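Local coordinates for chromosome-partitioning protein Spo0J (Thermus thermophilus HB27, PDB 1VZ0), which probably acts in chromosome partitioning, binding the centromere-like site parS and stimulating the ATPase activity of Soj about tenfold, at residues L201-R204 against Q205-L209; L184-E187 against D188-W191; L165-E169 against R170-T174. All coordinates share one frame; numbering follows the deposited sequence.

In the fold
All three contacts are local and lie in the helical HTH region, following one another along the chain in the order 3, 2, 1. Contact 3 closes helix 162-169 and is partly buried, with the second subunit packed on it; a salt bridge and backbone capping dominate. Contact 2 is also partly buried and leads into helix 189-199, where an arginine holds a backbone carbonyl. Contact 1, on the surface, starts helix 203-207 through a serine and glutamine cap. Contact 1 touches both others: L209 CD2 lies 4.0 Å from W191 CH2, and V203 CG2 lies 3.5 Å from T174 OG1. Contacts 2 and 3 stay about 8 Å apart at their nearest atoms.

Contact 1. Residues L201-R204 against Q205-L209; sequences LSVR and QAEAL
Q205 folds back over S202 and the two close a capping box at the start of helix 203-207. The backbone N of Q205 donates to S202 OG, and in return Q205 OE1 accepts from S202 N. S202 N and OG are both modelled too close to Q205 CG, so the two bonds are approximate in detail. Q205 CG, itself only roughly placed between its own backbone N and carbonyl carbon, starts an extended chain that crosses L201 at a slant, L201 CB lying 3.6 Å from Q205 CG. A206 comes next: its N donates to S202 O at 2.9 Å, with only a weak bond to V203 O. The buried methyl of A206 packs on I196 of helix 189-199 and on H177 and A180 of helix 175-183. At E207 the backbone N reaches V203 O at 2.9 Å, while the E207 side chain crosses V203 at a slant, OE1 3.9 Å from V203 CG1. A208 N adds a weak bond to R204 O. L209 ends the walk by meeting L201 tip to tip, L209 CD1 to L201 CD2 at 4.0 Å, and it also packs on E195. Polar atoms thus define where the helix begins, S202 and Q205, as modelled, each giving one bond and taking one, while the two leucines contribute an apolar link on the side facing helix 189-199.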
loop_
_atom_site.group_PDB
_atom_site.type_symbol
_atom_site.label_atom_id
_atom_site.label_comp_id
_atom_site.label_asym_id
_atom_site.label_seq_id
_atom_site.Cartn_x
_atom_site.Cartn_y
_atom_site.Cartn_z
ATOM N N LEU C 201 -15.802 19.337 -1.977
ATOM C CA LEU C 201 -15.701 20.106 -0.742
ATOM C C LEU C 201 -14.361 20.027 -0.038
ATOM O O LEU C 201 -13.691 18.992 -0.064
ATOM C CB LEU C 201 -16.770 19.648 0.242
ATOM C CG LEU C 201 -18.130 20.325 0.205
ATOM C CD1 LEU C 201 -18.526 20.601 -1.225
ATOM C CD2 LEU C 201 -19.144 19.441 0.934
ATOM N N SER C 202 -13.975 21.128 0.599
ATOM C CA SER C 202 -12.739 21.155 1.369
ATOM C C SER C 202 -13.106 20.618 2.764
ATOM O O SER C 202 -14.280 20.432 3.069
ATOM C CB SER C 202 -12.217 22.590 1.497
ATOM O OG SER C 202 -13.103 23.389 2.266
ATOM N N VAL C 203 -12.113 20.371 3.605
ATOM C CA VAL C 203 -12.399 19.895 4.947
ATOM C C VAL C 203 -13.261 20.926 5.673
ATOM O O VAL C 203 -14.267 20.581 6.302
ATOM C CB VAL C 203 -11.103 19.658 5.738
ATOM C CG1 VAL C 203 -11.422 19.371 7.219
ATOM C CG2 VAL C 203 -10.350 18.481 5.125
ATOM N N ARG C 204 -12.873 22.192 5.571
ATOM C CA ARG C 204 -13.612 23.274 6.214
ATOM C C ARG C 204 -15.095 23.239 5.841
ATOM O O ARG C 204 -15.960 23.337 6.708
ATOM C CB ARG C 204 -13.024 24.631 5.813
ATOM C CG ARG C 204 -13.720 25.833 6.441
ATOM C CD ARG C 204 -13.165 27.131 5.853
ATOM N NE ARG C 204 -13.844 28.330 6.349
ATOM C CZ ARG C 204 -13.672 28.851 7.562
ATOM N NH1 ARG C 204 -14.339 29.942 7.922
ATOM N NH2 ARG C 204 -12.825 28.290 8.417
ATOM N N GLN C 205 -15.396 23.113 4.554
ATOM C CA GLN C 205 -16.794 23.078 4.158
ATOM C C GLN C 205 -17.457 21.761 4.538
ATOM O O GLN C 205 -18.674 21.712 4.690
ATOM C CB GLN C 205 -16.961 23.386 2.658
ATOM C CG GLN C 205 -15.897 22.831 1.763
ATOM C CD GLN C 205 -15.749 23.610 0.457
ATOM O OE1 GLN C 205 -14.955 23.242 -0.402
ATOM N NE2 GLN C 205 -16.508 24.689 0.313
ATOM N N ALA C 206 -16.672 20.698 4.710
ATOM C CA ALA C 206 -17.256 19.421 5.125
ATOM C C ALA C 206 -17.710 19.580 6.586
ATOM O O ALA C 206 -18.674 18.963 7.016
ATOM C CB ALA C 206 -16.243 18.298 5.004
ATOM N N GLU C 207 -17.009 20.423 7.338
ATOM C CA GLU C 207 -17.364 20.677 8.728
ATOM C C GLU C 207 -18.686 21.453 8.784
ATOM O O GLU C 207 -19.466 21.312 9.724
ATOM C CB GLU C 207 -16.262 21.491 9.422
ATOM C CG GLU C 207 -14.962 20.739 9.655
ATOM C CD GLU C 207 -13.857 21.632 10.226
ATOM O OE1 GLU C 207 -12.743 21.132 10.469
ATOM O OE2 GLU C 207 -14.102 22.836 10.434
ATOM N N ALA C 208 -18.932 22.270 7.769
ATOM C CA ALA C 208 -20.154 23.056 7.712
ATOM C C ALA C 208 -21.369 22.184 7.396
ATOM O O ALA C 208 -22.509 22.610 7.573
ATOM C CB ALA C 208 -20.014 24.153 6.671
ATOM N N LEU C 209 -21.131 20.963 6.932
ATOM C CA LEU C 209 -22.234 20.069 6.602
ATOM C C LEU C 209 -23.154 19.783 7.788
ATOM O O LEU C 209 -24.332 19.464 7.607
ATOM C CB LEU C 209 -21.702 18.757 6.021
ATOM C CG LEU C 209 -21.269 18.884 4.562
ATOM C CD1 LEU C 209 -20.753 17.572 4.044
ATOM C CD2 LEU C 209 -22.453 19.345 3.744
#

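Contact 2. Residues L184-E187 against D188-W191; sequences LEPE and DRLW
R189 stretches back under the loop and takes hold of the L184 carbonyl with two nitrogens, NE and NH1, both aimed at the one oxygen. The bonds measure 3.1 Å from NE to L184 O and 3.2 Å from NH1 to L184 O, but they arrive differently: NH1 lies nearly straight beyond the C=O bond at 175°, whereas NE comes in from above the carbonyl plane. The oxygen itself sits at the guanidinium edge, tilted slightly out of its plane. From CG to NE the arginine chain is fully extended (chi2 175°), which carries the flat group back to the L184 carbonyl. P186 lies over one face of that group, its CA 3.6 Å above the plane and toward the rim, and the proline and arginine side chains cross at a slant, P186 CG 4.1 Å from R189 CZ. D188 turns the other way. Its OD1 accepts from a water, 2.9 Å off, that also contacts E185 N, though that second distance is too short to trust. A further water links E187 O to W191 N. Two backbone bonds tie the loop up: D188 N to E185 O at 2.8 Å, and R189 N to P186 O at 3.2 Å. Outside the pair, L184 packs on R210, and L190 meets P161 of its own chain and K57 of the second subunit. These are two overlapping turns, the first with proline at its second position, which together lead the chain from helix 175-183 into helix 189-199 of the all-helical ParB HTH region.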
loop_
_atom_site.group_PDB
_atom_site.type_symbol
_atom_site.label_atom_id
_atom_site.label_comp_id
_atom_site.label_asym_id
_atom_site.label_seq_id
_atom_site.Cartn_x
_atom_site.Cartn_y
_atom_site.Cartn_z
ATOM N N LEU C 184 -20.770 13.824 11.984
ATOM C CA LEU C 184 -22.162 13.731 11.553
ATOM C C LEU C 184 -22.761 12.504 12.209
ATOM O O LEU C 184 -22.031 11.593 12.576
ATOM C CB LEU C 184 -22.257 13.578 10.031
ATOM C CG LEU C 184 -21.797 14.727 9.134
ATOM C CD1 LEU C 184 -21.963 14.328 7.672
ATOM C CD2 LEU C 184 -22.603 15.975 9.446
ATOM N N GLU C 185 -24.079 12.483 12.381
ATOM C CA GLU C 185 -24.738 11.321 12.976
ATOM C C GLU C 185 -24.549 10.166 11.991
ATOM O O GLU C 185 -24.550 10.370 10.780
ATOM C CB GLU C 185 -26.235 11.585 13.203
ATOM C CG GLU C 185 -26.530 12.571 14.322
ATOM C CD GLU C 185 -26.011 12.089 15.670
ATOM O OE1 GLU C 185 -25.344 12.869 16.373
ATOM O OE2 GLU C 185 -26.269 10.924 16.027
ATOM N N PRO C 186 -24.383 8.941 12.503
ATOM C CA PRO C 186 -24.183 7.740 11.674
ATOM C C PRO C 186 -25.051 7.658 10.415
ATOM O O PRO C 186 -24.545 7.431 9.320
ATOM C CB PRO C 186 -24.472 6.597 12.644
ATOM C CG PRO C 186 -24.026 7.172 13.973
ATOM C CD PRO C 186 -24.567 8.586 13.923
ATOM N N GLU C 187 -26.353 7.864 10.570
ATOM C CA GLU C 187 -27.274 7.770 9.445
ATOM C C GLU C 187 -27.203 8.903 8.425
ATOM O O GLU C 187 -27.969 8.920 7.461
ATOM C CB GLU C 187 -28.719 7.616 9.955
ATOM C CG GLU C 187 -29.207 8.702 10.906
ATOM C CD GLU C 187 -28.663 8.573 12.332
ATOM O OE1 GLU C 187 -29.066 9.395 13.186
ATOM O OE2 GLU C 187 -27.844 7.666 12.609
ATOM N N ASP C 188 -26.285 9.842 8.619
ATOM C CA ASP C 188 -26.147 10.951 7.684
ATOM C C ASP C 188 -24.785 10.933 7.019
ATOM O O ASP C 188 -24.496 11.755 6.155
ATOM C CB ASP C 188 -26.309 12.281 8.418
ATOM C CG ASP C 188 -27.696 12.468 8.976
ATOM O OD1 ASP C 188 -27.847 13.241 9.945
ATOM O OD2 ASP C 188 -28.633 11.843 8.439
ATOM N N ARG C 189 -23.947 9.986 7.415
ATOM C CA ARG C 189 -22.595 9.920 6.889
ATOM C C ARG C 189 -22.476 9.634 5.402
ATOM O O ARG C 189 -21.637 10.227 4.723
ATOM C CB ARG C 189 -21.786 8.926 7.719
ATOM C CG ARG C 189 -21.584 9.445 9.128
ATOM C CD ARG C 189 -20.884 8.467 10.057
ATOM N NE ARG C 189 -20.784 9.075 11.379
ATOM C CZ ARG C 189 -20.437 8.437 12.491
ATOM N NH1 ARG C 189 -20.382 9.108 13.634
ATOM N NH2 ARG C 189 -20.149 7.139 12.464
ATOM N N LEU C 190 -23.303 8.731 4.889
ATOM C CA LEU C 190 -23.251 8.440 3.468
ATOM C C LEU C 190 -23.651 9.700 2.719
ATOM O O LEU C 190 -22.981 10.109 1.763
ATOM C CB LEU C 190 -24.176 7.272 3.106
ATOM C CG LEU C 190 -23.580 5.914 3.488
ATOM C CD1 LEU C 190 -24.482 4.774 3.005
ATOM C CD2 LEU C 190 -22.196 5.783 2.861
ATOM N N TRP C 191 -24.734 10.329 3.161
ATOM C CA TRP C 191 -25.173 11.552 2.522
ATOM C C TRP C 191 -24.017 12.554 2.504
ATOM O O TRP C 191 -23.721 13.169 1.477
ATOM C CB TRP C 191 -26.343 12.167 3.275
ATOM C CG TRP C 191 -26.734 13.482 2.684
ATOM C CD1 TRP C 191 -27.386 13.686 1.503
ATOM C CD2 TRP C 191 -26.397 14.780 3.184
ATOM N NE1 TRP C 191 -27.472 15.029 1.232
ATOM C CE2 TRP C 191 -26.875 15.725 2.250
ATOM C CE3 TRP C 191 -25.736 15.237 4.331
ATOM C CZ2 TRP C 191 -26.710 17.104 2.425
ATOM C CZ3 TRP C 191 -25.571 16.609 4.504
ATOM C CH2 TRP C 191 -26.059 17.525 3.556
HETATM O O HOH W 1 -25.447 14.197 11.343
HETATM O O HOH W 2 -26.637 9.219 4.966
#

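Contact 3. Residues L165-E169 against R170-T174; sequences LEALE and RGEIT
R170 lies back along the last turn of helix 162-169, over E166 and A167. Its backbone N donates to E166 O at 2.8 Å, and the side chain begins against the same oxygen, with CB and then CG resting near it, CG at 3.4 Å. A bend at chi3 (-58°) swings the guanidinium back over the helix, so that one face lies over E166 O and A167 CA, both toward its rim, the latter 3.8 Å below the plane. At NE the chain meets E172: NE reaches OE1 and NH1 reaches OE2, each at 2.6 Å, a side-on salt bridge in which both oxygens are approached from above the carboxylate plane. NH1 also lies by A167 CB, and NH2 ends 3.7 Å from E166 CB; the E166 carboxylate itself pairs with R79 of the second subunit. An alanine here is likely to leave E172 without its charged mate and to uncover the backbone around E166 and A167. Below this, G171, at positive phi, forms a Schellman motif: its N donates to L168 O, and E172 N reaches A167 O at 2.9 Å. I173 then folds under the helix end, CD1 4.1 Å from A167 CB. L168 packs on P120 and V121 of helix 120-132, and E169 OE1 bonds S119 OG. E172 and I173 lean on helix 189-199, while T174 OG1 caps the next helix, 175-183, through H177 N, placing this turn where four helices and the second subunit converge.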
loop_
_atom_site.group_PDB
_atom_site.type_symbol
_atom_site.label_atom_id
_atom_site.label_comp_id
_atom_site.label_asym_id
_atom_site.label_seq_id
_atom_site.Cartn_x
_atom_site.Cartn_y
_atom_site.Cartn_z
ATOM N N LEU C 165 -14.470 4.685 4.025
ATOM C CA LEU C 165 -13.095 4.223 4.187
ATOM C C LEU C 165 -12.445 3.934 2.824
ATOM O O LEU C 165 -11.246 4.152 2.651
ATOM C CB LEU C 165 -13.037 2.974 5.079
ATOM C CG LEU C 165 -13.434 3.127 6.555
ATOM C CD1 LEU C 165 -13.340 1.776 7.250
ATOM C CD2 LEU C 165 -12.532 4.127 7.258
ATOM N N GLU C 166 -13.235 3.456 1.862
ATOM C CA GLU C 166 -12.729 3.173 0.517
ATOM C C GLU C 166 -12.332 4.464 -0.190
ATOM O O GLU C 166 -11.304 4.521 -0.876
ATOM C CB GLU C 166 -13.790 2.455 -0.330
ATOM C CG GLU C 166 -13.814 0.970 -0.124
ATOM C CD GLU C 166 -12.515 0.316 -0.561
ATOM O OE1 GLU C 166 -12.014 -0.557 0.171
ATOM O OE2 GLU C 166 -12.004 0.668 -1.640
ATOM N N ALA C 167 -13.157 5.490 -0.021
ATOM C CA ALA C 167 -12.905 6.778 -0.645
ATOM C C ALA C 167 -11.612 7.368 -0.085
ATOM O O ALA C 167 -10.878 8.082 -0.780
ATOM C CB ALA C 167 -14.069 7.707 -0.386
ATOM N N LEU C 168 -11.334 7.047 1.173
ATOM C CA LEU C 168 -10.137 7.534 1.832
ATOM C C LEU C 168 -8.933 6.821 1.231
ATOM O O LEU C 168 -7.933 7.444 0.890
ATOM C CB LEU C 168 -10.200 7.250 3.332
ATOM C CG LEU C 168 -9.495 8.267 4.234
ATOM C CD1 LEU C 168 -9.414 7.706 5.635
ATOM C CD2 LEU C 168 -8.106 8.589 3.715
ATOM N N GLU C 169 -9.032 5.503 1.114
ATOM C CA GLU C 169 -7.954 4.721 0.532
ATOM C C GLU C 169 -7.699 5.104 -0.937
ATOM O O GLU C 169 -6.559 5.081 -1.394
ATOM C CB GLU C 169 -8.281 3.232 0.633
ATOM C CG GLU C 169 -8.691 2.819 2.028
ATOM C CD GLU C 169 -7.955 1.596 2.509
ATOM O OE1 GLU C 169 -6.726 1.681 2.683
ATOM O OE2 GLU C 169 -8.607 0.554 2.710
ATOM N N ARG C 170 -8.754 5.452 -1.668
ATOM C CA ARG C 170 -8.596 5.851 -3.063
ATOM C C ARG C 170 -8.013 7.255 -3.164
ATOM O O ARG C 170 -7.628 7.696 -4.250
ATOM C CB ARG C 170 -9.931 5.835 -3.812
ATOM C CG ARG C 170 -10.459 4.443 -4.143
ATOM C CD ARG C 170 -11.504 4.520 -5.251
ATOM N NE ARG C 170 -12.620 5.382 -4.881
ATOM C CZ ARG C 170 -13.665 4.981 -4.163
ATOM N NH1 ARG C 170 -14.638 5.833 -3.864
ATOM N NH2 ARG C 170 -13.746 3.718 -3.761
ATOM N N GLY C 171 -7.952 7.959 -2.036
ATOM C CA GLY C 171 -7.428 9.310 -2.056
ATOM C C GLY C 171 -8.443 10.310 -2.582
ATOM O O GLY C 171 -8.077 11.428 -2.910
ATOM N N GLU C 172 -9.711 9.914 -2.668
ATOM C CA GLU C 172 -10.769 10.810 -3.126
ATOM C C GLU C 172 -11.127 11.822 -2.032
ATOM O O GLU C 172 -11.647 12.888 -2.329
ATOM C CB GLU C 172 -12.005 10.011 -3.539
ATOM C CG GLU C 172 -11.811 9.220 -4.820
ATOM C CD GLU C 172 -12.994 8.324 -5.154
ATOM O OE1 GLU C 172 -12.921 7.603 -6.173
ATOM O OE2 GLU C 172 -13.993 8.340 -4.403
ATOM N N ILE C 173 -10.870 11.475 -0.768
ATOM C CA ILE C 173 -11.101 12.392 0.361
ATOM C C ILE C 173 -9.894 12.294 1.294
ATOM O O ILE C 173 -9.088 11.364 1.185
ATOM C CB ILE C 173 -12.385 12.076 1.178
ATOM C CG1 ILE C 173 -12.263 10.719 1.862
ATOM C CG2 ILE C 173 -13.620 12.122 0.275
ATOM C CD1 ILE C 173 -13.508 10.340 2.705
ATOM N N THR C 174 -9.762 13.239 2.214
ATOM C CA THR C 174 -8.627 13.237 3.125
ATOM C C THR C 174 -9.004 12.743 4.513
ATOM O O THR C 174 -10.174 12.527 4.815
ATOM C CB THR C 174 -8.039 14.663 3.297
ATOM O OG1 THR C 174 -8.976 15.477 4.020
ATOM C CG2 THR C 174 -7.770 15.311 1.933
#